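Local atomic coordinates of beta-galactoside alpha-2,6-sialyltransferase (Photobacterium sp., PDB entry 2Z4T), a protein that probably transfers sialic acid from CMP-sialic acid onto the galactose of acceptor sugars such as lactose, forming an alpha-2,6 linkage. Residues A[33-45]-A[74-86]. Numbering follows the deposited sequence.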
loop_
_atom_site.group_PDB
_atom_site.type_symbol
_atom_site.label_atom_id
_atom_site.label_comp_id
_atom_site.label_asym_id
_atom_site.label_seq_id
_atom_site.Cartn_x
_atom_site.Cartn_y
_atom_site.Cartn_z
ATOM N N THR A 33 -11.249 22.571 8.978
ATOM C CA THR A 33 -11.690 21.298 9.513
ATOM C C THR A 33 -10.545 20.819 10.391
ATOM O O THR A 33 -9.412 21.082 10.030
ATOM C CB THR A 33 -11.721 20.261 8.317
ATOM O OG1 THR A 33 -12.530 20.746 7.238
ATOM C CG2 THR A 33 -12.238 18.883 8.737
ATOM N N ILE A 34 -10.668 20.119 11.511
ATOM C CA ILE A 34 -11.141 20.310 12.892
ATOM C C ILE A 34 -11.921 19.135 13.420
ATOM O O ILE A 34 -12.986 18.784 12.919
ATOM C CB ILE A 34 -11.251 21.717 13.593
ATOM C CG1 ILE A 34 -12.694 22.104 13.943
ATOM C CG2 ILE A 34 -10.369 22.763 12.923
ATOM C CD1 ILE A 34 -12.792 23.220 14.953
ATOM N N ILE A 35 -11.287 18.473 14.379
ATOM C CA ILE A 35 -11.871 17.332 15.061
ATOM C C ILE A 35 -12.343 17.713 16.452
ATOM O O ILE A 35 -11.908 18.724 17.001
ATOM C CB ILE A 35 -10.884 16.164 15.167
ATOM C CG1 ILE A 35 -9.681 16.548 16.044
ATOM C CG2 ILE A 35 -10.447 15.734 13.793
ATOM C CD1 ILE A 35 -8.818 15.371 16.489
ATOM N N ASP A 36 -13.229 16.887 17.013
ATOM C CA ASP A 36 -13.766 17.084 18.352
ATOM C C ASP A 36 -12.653 17.442 19.324
ATOM O O ASP A 36 -11.622 16.776 19.358
ATOM C CB ASP A 36 -14.497 15.822 18.829
ATOM C CG ASP A 36 -15.725 15.486 17.975
ATOM O OD1 ASP A 36 -16.670 14.869 18.521
ATOM O OD2 ASP A 36 -15.748 15.838 16.764
ATOM N N GLU A 37 -12.861 18.505 20.098
ATOM C CA GLU A 37 -11.952 18.926 21.197
ATOM C C GLU A 37 -10.675 19.575 20.712
ATOM O O GLU A 37 -9.815 19.919 21.518
ATOM C CB GLU A 37 -11.637 17.788 22.193
ATOM C CG GLU A 37 -12.840 16.928 22.472
ATOM C CD GLU A 37 -12.751 16.160 23.752
ATOM O OE1 GLU A 37 -12.557 14.932 23.691
ATOM O OE2 GLU A 37 -12.905 16.774 24.820
ATOM N N GLU A 38 -10.547 19.740 19.404
ATOM C CA GLU A 38 -9.391 20.426 18.870
ATOM C C GLU A 38 -9.480 21.910 19.225
ATOM O O GLU A 38 -10.548 22.534 19.132
ATOM C CB GLU A 38 -9.262 20.231 17.360
ATOM C CG GLU A 38 -7.995 20.853 16.770
ATOM C CD GLU A 38 -7.835 20.590 15.278
ATOM O OE1 GLU A 38 -8.448 19.617 14.761
ATOM O OE2 GLU A 38 -7.095 21.363 14.620
ATOM N N TYR A 39 -8.344 22.431 19.679
ATOM C CA TYR A 39 -8.143 23.832 19.954
ATOM C C TYR A 39 -7.833 24.567 18.649
ATOM O O TYR A 39 -7.078 24.072 17.792
ATOM C CB TYR A 39 -6.997 24.004 20.959
ATOM C CG TYR A 39 -6.614 25.450 21.167
ATOM C CD1 TYR A 39 -5.441 25.966 20.609
ATOM C CD2 TYR A 39 -7.445 26.319 21.893
ATOM C CE1 TYR A 39 -5.091 27.303 20.779
ATOM C CE2 TYR A 39 -7.103 27.664 22.066
ATOM C CZ TYR A 39 -5.922 28.141 21.500
ATOM O OH TYR A 39 -5.571 29.461 21.642
ATOM N N VAL A 40 -8.436 25.741 18.497
ATOM C CA VAL A 40 -8.242 26.563 17.315
ATOM C C VAL A 40 -7.942 27.967 17.767
ATOM O O VAL A 40 -8.628 28.510 18.642
ATOM C CB VAL A 40 -9.519 26.664 16.451
ATOM C CG1 VAL A 40 -9.200 27.290 15.112
ATOM C CG2 VAL A 40 -10.166 25.303 16.250
ATOM N N ASN A 41 -6.923 28.553 17.163
ATOM C CA ASN A 41 -6.680 29.965 17.286
ATOM C C ASN A 41 -6.441 30.608 15.921
ATOM O O ASN A 41 -5.424 30.339 15.270
ATOM C CB ASN A 41 -5.510 30.231 18.208
ATOM C CG ASN A 41 -5.366 31.696 18.505
ATOM O OD1 ASN A 41 -4.589 32.397 17.857
ATOM N ND2 ASN A 41 -6.170 32.188 19.442
ATOM N N LEU A 42 -7.381 31.455 15.504
ATOM C CA LEU A 42 -7.381 32.021 14.153
ATOM C C LEU A 42 -7.397 33.527 14.145
ATOM O O LEU A 42 -8.212 34.153 14.821
ATOM C CB LEU A 42 -8.603 31.545 13.366
ATOM C CG LEU A 42 -8.623 30.068 12.998
ATOM C CD1 LEU A 42 -10.006 29.693 12.469
ATOM C CD2 LEU A 42 -7.492 29.685 12.006
ATOM N N GLU A 43 -6.508 34.100 13.345
ATOM C CA GLU A 43 -6.469 35.534 13.117
ATOM C C GLU A 43 -7.539 35.864 12.094
ATOM O O GLU A 43 -7.614 35.200 11.073
ATOM C CB GLU A 43 -5.089 35.945 12.590
ATOM C CG GLU A 43 -3.947 35.756 13.594
ATOM C CD GLU A 43 -4.093 36.651 14.829
ATOM O OE1 GLU A 43 -3.757 36.179 15.941
ATOM O OE2 GLU A 43 -4.558 37.814 14.692
ATOM N N PRO A 44 -8.383 36.870 12.371
ATOM C CA PRO A 44 -9.474 37.213 11.452
ATOM C C PRO A 44 -9.028 37.967 10.193
ATOM O O PRO A 44 -9.700 37.909 9.173
ATOM C CB PRO A 44 -10.360 38.117 12.299
ATOM C CG PRO A 44 -9.451 38.727 13.285
ATOM C CD PRO A 44 -8.383 37.726 13.572
ATOM N N ILE A 45 -7.889 38.640 10.281
ATOM C CA ILE A 45 -7.466 39.663 9.324
ATOM C C ILE A 45 -6.052 39.363 8.826
ATOM O O ILE A 45 -5.289 38.697 9.521
ATOM C CB ILE A 45 -7.568 41.072 10.009
ATOM C CG1 ILE A 45 -8.632 41.923 9.340
ATOM C CG2 ILE A 45 -6.260 41.844 10.008
ATOM C CD1 ILE A 45 -10.003 41.592 9.775
ATOM N N SER A 74 -10.581 38.961 22.793
ATOM C CA SER A 74 -9.325 38.995 22.066
ATOM C C SER A 74 -9.638 39.057 20.573
ATOM O O SER A 74 -10.709 38.607 20.148
ATOM C CB SER A 74 -8.453 37.783 22.416
ATOM O OG SER A 74 -8.964 36.602 21.836
ATOM N N ILE A 75 -8.722 39.623 19.780
ATOM C CA ILE A 75 -9.003 39.798 18.348
ATOM C C ILE A 75 -8.832 38.495 17.559
ATOM O O ILE A 75 -9.607 38.219 16.655
ATOM C CB ILE A 75 -8.336 41.075 17.696
ATOM C CG1 ILE A 75 -6.951 40.784 17.163
ATOM C CG2 ILE A 75 -8.372 42.284 18.628
ATOM C CD1 ILE A 75 -6.968 40.488 15.678
ATOM N N SER A 76 -7.866 37.669 17.927
ATOM C CA SER A 76 -7.831 36.344 17.343
ATOM C C SER A 76 -8.879 35.431 18.000
ATOM O O SER A 76 -9.169 35.552 19.186
ATOM C CB SER A 76 -6.428 35.743 17.399
ATOM O OG SER A 76 -6.183 35.135 18.641
ATOM N N LEU A 77 -9.457 34.538 17.203
ATOM C CA LEU A 77 -10.519 33.639 17.649
ATOM C C LEU A 77 -9.953 32.405 18.338
ATOM O O LEU A 77 -9.208 31.634 17.739
ATOM C CB LEU A 77 -11.371 33.203 16.454
ATOM C CG LEU A 77 -12.435 32.124 16.700
ATOM C CD1 LEU A 77 -13.673 32.692 17.437
ATOM C CD2 LEU A 77 -12.817 31.421 15.394
ATOM N N SER A 78 -10.321 32.220 19.596
ATOM C CA SER A 78 -9.875 31.066 20.339
ATOM C C SER A 78 -11.067 30.224 20.809
ATOM O O SER A 78 -11.915 30.698 21.573
ATOM C CB SER A 78 -9.022 31.520 21.512
ATOM O OG SER A 78 -8.039 30.546 21.764
ATOM N N VAL A 79 -11.146 28.990 20.313
ATOM C CA VAL A 79 -12.216 28.053 20.670
ATOM C C VAL A 79 -11.762 26.602 20.663
ATOM O O VAL A 79 -10.826 26.223 19.959
ATOM C CB VAL A 79 -13.461 28.167 19.749
ATOM C CG1 VAL A 79 -14.337 29.316 20.200
ATOM C CG2 VAL A 79 -13.073 28.330 18.291
ATOM N N VAL A 80 -12.456 25.795 21.443
ATOM C CA VAL A 80 -12.227 24.371 21.504
ATOM C C VAL A 80 -13.427 23.740 20.807
ATOM O O VAL A 80 -14.569 24.079 21.124
ATOM C CB VAL A 80 -12.142 23.908 22.982
ATOM C CG1 VAL A 80 -11.844 22.430 23.075
ATOM C CG2 VAL A 80 -11.059 24.713 23.725
ATOM N N ALA A 81 -13.183 22.857 19.842
ATOM C CA ALA A 81 -14.257 22.150 19.162
ATOM C C ALA A 81 -14.982 21.310 20.197
ATOM O O ALA A 81 -14.342 20.804 21.113
ATOM C CB ALA A 81 -13.685 21.268 18.080
ATOM N N PRO A 82 -16.314 21.154 20.066
ATOM C CA PRO A 82 -17.081 20.427 21.078
ATOM C C PRO A 82 -16.928 18.919 20.909
ATOM O O PRO A 82 -16.325 18.467 19.924
ATOM C CB PRO A 82 -18.522 20.832 20.782
ATOM C CG PRO A 82 -18.551 21.094 19.340
ATOM C CD PRO A 82 -17.170 21.611 18.959
ATOM N N ARG A 83 -17.447 18.160 21.877
ATOM C CA ARG A 83 -17.584 16.721 21.756
ATOM C C ARG A 83 -18.919 16.475 21.079
ATOM O O ARG A 83 -19.940 16.992 21.519
ATOM C CB ARG A 83 -17.579 16.066 23.129
ATOM C CG ARG A 83 -16.280 16.206 23.841
ATOM C CD ARG A 83 -16.237 15.368 25.080
ATOM N NE ARG A 83 -16.852 16.032 26.225
ATOM C CZ ARG A 83 -17.028 15.446 27.408
ATOM N NH1 ARG A 83 -16.637 14.183 27.602
ATOM N NH2 ARG A 83 -17.603 16.118 28.400
ATOM N N LEU A 84 -18.918 15.689 20.004
ATOM C CA LEU A 84 -20.137 15.514 19.211
ATOM C C LEU A 84 -20.457 14.059 18.962
ATOM O O LEU A 84 -19.606 13.189 19.147
ATOM C CB LEU A 84 -20.015 16.231 17.863
ATOM C CG LEU A 84 -19.740 17.725 17.867
ATOM C CD1 LEU A 84 -19.379 18.175 16.447
ATOM C CD2 LEU A 84 -20.962 18.483 18.433
ATOM N N ASP A 85 -21.699 13.814 18.540
ATOM C CA ASP A 85 -22.137 12.507 18.078
ATOM C C ASP A 85 -22.108 12.436 16.555
ATOM O O ASP A 85 -21.962 11.356 15.998
ATOM C CB ASP A 85 -23.548 12.246 18.574
ATOM C CG ASP A 85 -23.626 12.187 20.089
ATOM O OD1 ASP A 85 -22.747 11.554 20.713
ATOM O OD2 ASP A 85 -24.567 12.780 20.657
ATOM N N ASP A 86 -22.263 13.594 15.906
ATOM C CA ASP A 86 -22.344 13.717 14.455
ATOM C C ASP A 86 -21.643 14.985 14.032
ATOM O O ASP A 86 -21.815 16.040 14.661
ATOM C CB ASP A 86 -23.800 13.808 14.001
ATOM C CG ASP A 86 -24.615 12.612 14.419
ATOM O OD1 ASP A 86 -24.218 11.469 14.104
ATOM O OD2 ASP A 86 -25.655 12.808 15.062
#
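Tyr-39 and Ser-78 meet on the outer face of a two-stranded antiparallel ribbon, an instance of how a short sheet can differ between its sides: the exposed face of Tyr-39, Asn-41, Ser-78 and Val-80 carries hydroxyls and an amide alongside an apolar residue, and the other face is apolar. With CG of Tyr-39 anti to the backbone N (chi1 173°), the ring leans forward over its own strand, one face above Asn-41 N and offset toward the rim, and its OH donates to Ser-78 OG at 2.7 Å, the serine oxygen sitting at the ring edge. The side chain of Asn-41 is similarly extended, and its ND2 gives one hydrogen bond to Ser-76 OG (3.1 Å) and a weak one to Ser-78 OG, linking Tyr-39, Ser-78, Asn-41 and Ser-76 into a chain of bonds with one weak link. Facing the interior, Val-40 packs beside Val-79 and Leu-42 beside Leu-77, Leu-42 CD1 to Leu-77 CD2 at 4.4 Å. Paired backbone hydrogen bonds join both couples.

Beyond the strands, a type II turn from Ile-35 to Glu-38 brings Asp-36 against 82-84. Leu-84 N reaches Asp-36 OD1 (2.8 Å) from above the carboxylate plane, while OD2 forms a salt bridge with Arg-193. Glu-37 CD lies 3.5 Å from Arg-83 CG.

The ribbon belongs to the immunoglobulin-like beta-sandwich: Leu-77 and Pro-44 rest on Trp-57 of strand 52-61, Pro-82 and Leu-84 touch Tyr-90 of strand 88-98, and Ile-34 is backbone hydrogen-bonded to Val-113 of strand 103-122.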